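Local atomic coordinates of EscN (Escherichia coli O127:H6, PDB entry 2OBL), a protein that is a P-loop protein of the ATP synthase alpha/beta nucleotide-binding family, probably associated with a type III secretion system. Residues Ser183-Val188 and Pro193-Ser198. The protein carries 1 engineered substitution. Sequence-based numbering, arbitrary orientation.
Sequences SGEPDV and PPSVFS
Glu185 reaches across to the first turn of helix 194-204 and meets Ser195 with both carboxylate oxygens, an example of a carboxylate that accepts an N-H from the first turn of a helix. The backbone N-H of Ser195 gives a hydrogen bond to Glu185 OE1, N to OE1 2.9 Å and bent to 147°, which enters on the syn lone pair, the side facing the other oxygen. The hydroxyl of Ser195 serves that other oxygen: OG donates to Glu185 OE2, but the modelled 2.4 Å is improbably short, so the exact geometry of this bond is doubtful. The torsion of Ser195 (chi1 58°), with OG between its own backbone N and carbonyl carbon, turns the hydroxyl toward the carboxylate. With the N-H bond as the secure one, the two contacts together probably limit the rotation of the carboxylate, and the N-terminal end of the helix would be expected to stabilise its negative charge.

The glutamate chain, extended beyond CG, crosses the Pro193 ring at about a right angle, with Glu185 CB 3.5 Å from Pro193 CB. It runs past Pro194 in the opposite sense, bringing OE1 within 3.4 Å of Pro194 CD. Pro193 occupies the N-cap position of the helix, and the loop bends back over this end from the Schellman motif that closes helix 169-182 at Gly184. The contact joins the loop after helix 169-182 to the start of helix 194-204, at the surface of the nucleotide-binding domain. Pro193 also touches Arg177 and Leu181 of helix 169-182.

Further along, the carbonyl O of Pro186 receives a CA-H...O contact from Pro193 CA at 3.3 Å. Val188 lays CG1 against both Pro194 and Phe197, 3.9 Å from Pro194 CD and approaching Phe197 CE2 obliquely at 3.7 Å. The same phenyl ring takes a cation-pi contact from Arg189 and rests on Pro231 and Ile232 of helix 231-239.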
loop_
_atom_site.group_PDB
_atom_site.type_symbol
_atom_site.label_atom_id
_atom_site.label_comp_id
_atom_site.label_asym_id
_atom_site.label_seq_id
_atom_site.Cartn_x
_atom_site.Cartn_y
_atom_site.Cartn_z
ATOM N N SER A 183 17.442 23.090 -8.656
ATOM C CA SER A 183 16.909 24.451 -8.651
ATOM C C SER A 183 17.692 25.353 -7.701
ATOM O O SER A 183 17.413 26.551 -7.609
ATOM C CB SER A 183 15.416 24.465 -8.288
ATOM O OG SER A 183 15.233 24.229 -6.898
ATOM N N GLY A 184 18.646 24.767 -6.974
ATOM C CA GLY A 184 19.513 25.537 -6.079
ATOM C C GLY A 184 19.166 25.459 -4.600
ATOM O O GLY A 184 19.769 26.148 -3.783
ATOM N N GLU A 185 18.198 24.620 -4.245
ATOM C CA GLU A 185 17.855 24.418 -2.844
ATOM C C GLU A 185 18.982 23.725 -2.104
ATOM O O GLU A 185 19.681 22.881 -2.675
ATOM C CB GLU A 185 16.624 23.536 -2.714
ATOM C CG GLU A 185 15.310 24.217 -2.912
ATOM C CD GLU A 185 14.176 23.272 -2.588
ATOM O OE1 GLU A 185 13.663 23.324 -1.446
ATOM O OE2 GLU A 185 13.834 22.453 -3.466
ATOM N N PRO A 186 19.147 24.050 -0.816
ATOM C CA PRO A 186 20.159 23.370 -0.035
ATOM C C PRO A 186 19.615 22.068 0.566
ATOM O O PRO A 186 18.398 21.882 0.667
ATOM C CB PRO A 186 20.462 24.374 1.079
ATOM C CG PRO A 186 19.149 25.055 1.313
ATOM C CD PRO A 186 18.402 25.036 -0.015
ATOM N N ASP A 187 20.524 21.170 0.924
ATOM C CA ASP A 187 20.199 19.999 1.731
ATOM C C ASP A 187 19.733 20.513 3.092
ATOM O O ASP A 187 20.405 21.346 3.699
ATOM C CB ASP A 187 21.468 19.151 1.879
ATOM C CG ASP A 187 21.356 18.078 2.953
ATOM O OD1 ASP A 187 20.233 17.765 3.413
ATOM O OD2 ASP A 187 22.415 17.527 3.329
ATOM N N VAL A 188 18.575 20.058 3.570
ATOM C CA VAL A 188 18.168 20.416 4.935
ATOM C C VAL A 188 18.265 19.230 5.889
ATOM O O VAL A 188 18.695 19.386 7.022
ATOM C CB VAL A 188 16.769 21.103 5.023
ATOM C CG1 VAL A 188 15.648 20.161 4.626
ATOM C CG2 VAL A 188 16.529 21.659 6.424
ATOM N N PRO A 193 16.149 18.525 0.058
ATOM C CA PRO A 193 15.791 19.935 0.245
ATOM C C PRO A 193 14.368 20.124 0.793
ATOM O O PRO A 193 13.527 19.201 0.740
ATOM C CB PRO A 193 15.907 20.511 -1.162
ATOM C CG PRO A 193 15.556 19.332 -2.078
ATOM C CD PRO A 193 16.023 18.088 -1.347
ATOM N N PRO A 194 14.095 21.321 1.323
ATOM C CA PRO A 194 12.784 21.657 1.854
ATOM C C PRO A 194 11.601 21.282 0.957
ATOM O O PRO A 194 10.583 20.807 1.479
ATOM C CB PRO A 194 12.876 23.177 2.061
ATOM C CG PRO A 194 14.327 23.397 2.374
ATOM C CD PRO A 194 15.054 22.434 1.471
ATOM N N SER A 195 11.737 21.454 -0.358
ATOM C CA SER A 195 10.638 21.183 -1.300
ATOM C C SER A 195 10.073 19.758 -1.220
ATOM O O SER A 195 8.873 19.549 -1.374
ATOM C CB SER A 195 11.045 21.481 -2.743
ATOM O OG SER A 195 12.176 20.722 -3.152
ATOM N N VAL A 196 10.940 18.777 -1.000
ATOM C CA VAL A 196 10.481 17.395 -0.971
ATOM C C VAL A 196 9.602 17.189 0.265
ATOM O O VAL A 196 8.519 16.612 0.181
ATOM C CB VAL A 196 11.653 16.397 -0.969
ATOM C CG1 VAL A 196 11.118 14.965 -0.988
ATOM C CG2 VAL A 196 12.555 16.628 -2.178
ATOM N N PHE A 197 10.057 17.689 1.410
ATOM C CA PHE A 197 9.273 17.544 2.632
ATOM C C PHE A 197 7.900 18.194 2.521
ATOM O O PHE A 197 6.895 17.581 2.863
ATOM C CB PHE A 197 10.041 18.071 3.834
ATOM C CG PHE A 197 11.264 17.267 4.134
ATOM C CD1 PHE A 197 11.151 15.992 4.655
ATOM C CD2 PHE A 197 12.523 17.769 3.841
ATOM C CE1 PHE A 197 12.284 15.225 4.924
ATOM C CE2 PHE A 197 13.656 17.027 4.113
ATOM C CZ PHE A 197 13.539 15.745 4.648
ATOM N N SER A 198 7.846 19.406 1.996
ATOM C CA SER A 198 6.560 20.078 1.887
ATOM C C SER A 198 5.640 19.405 0.858
ATOM O O SER A 198 4.420 19.522 0.949
ATOM C CB SER A 198 6.742 21.575 1.633
ATOM O OG SER A 198 7.283 21.814 0.355
#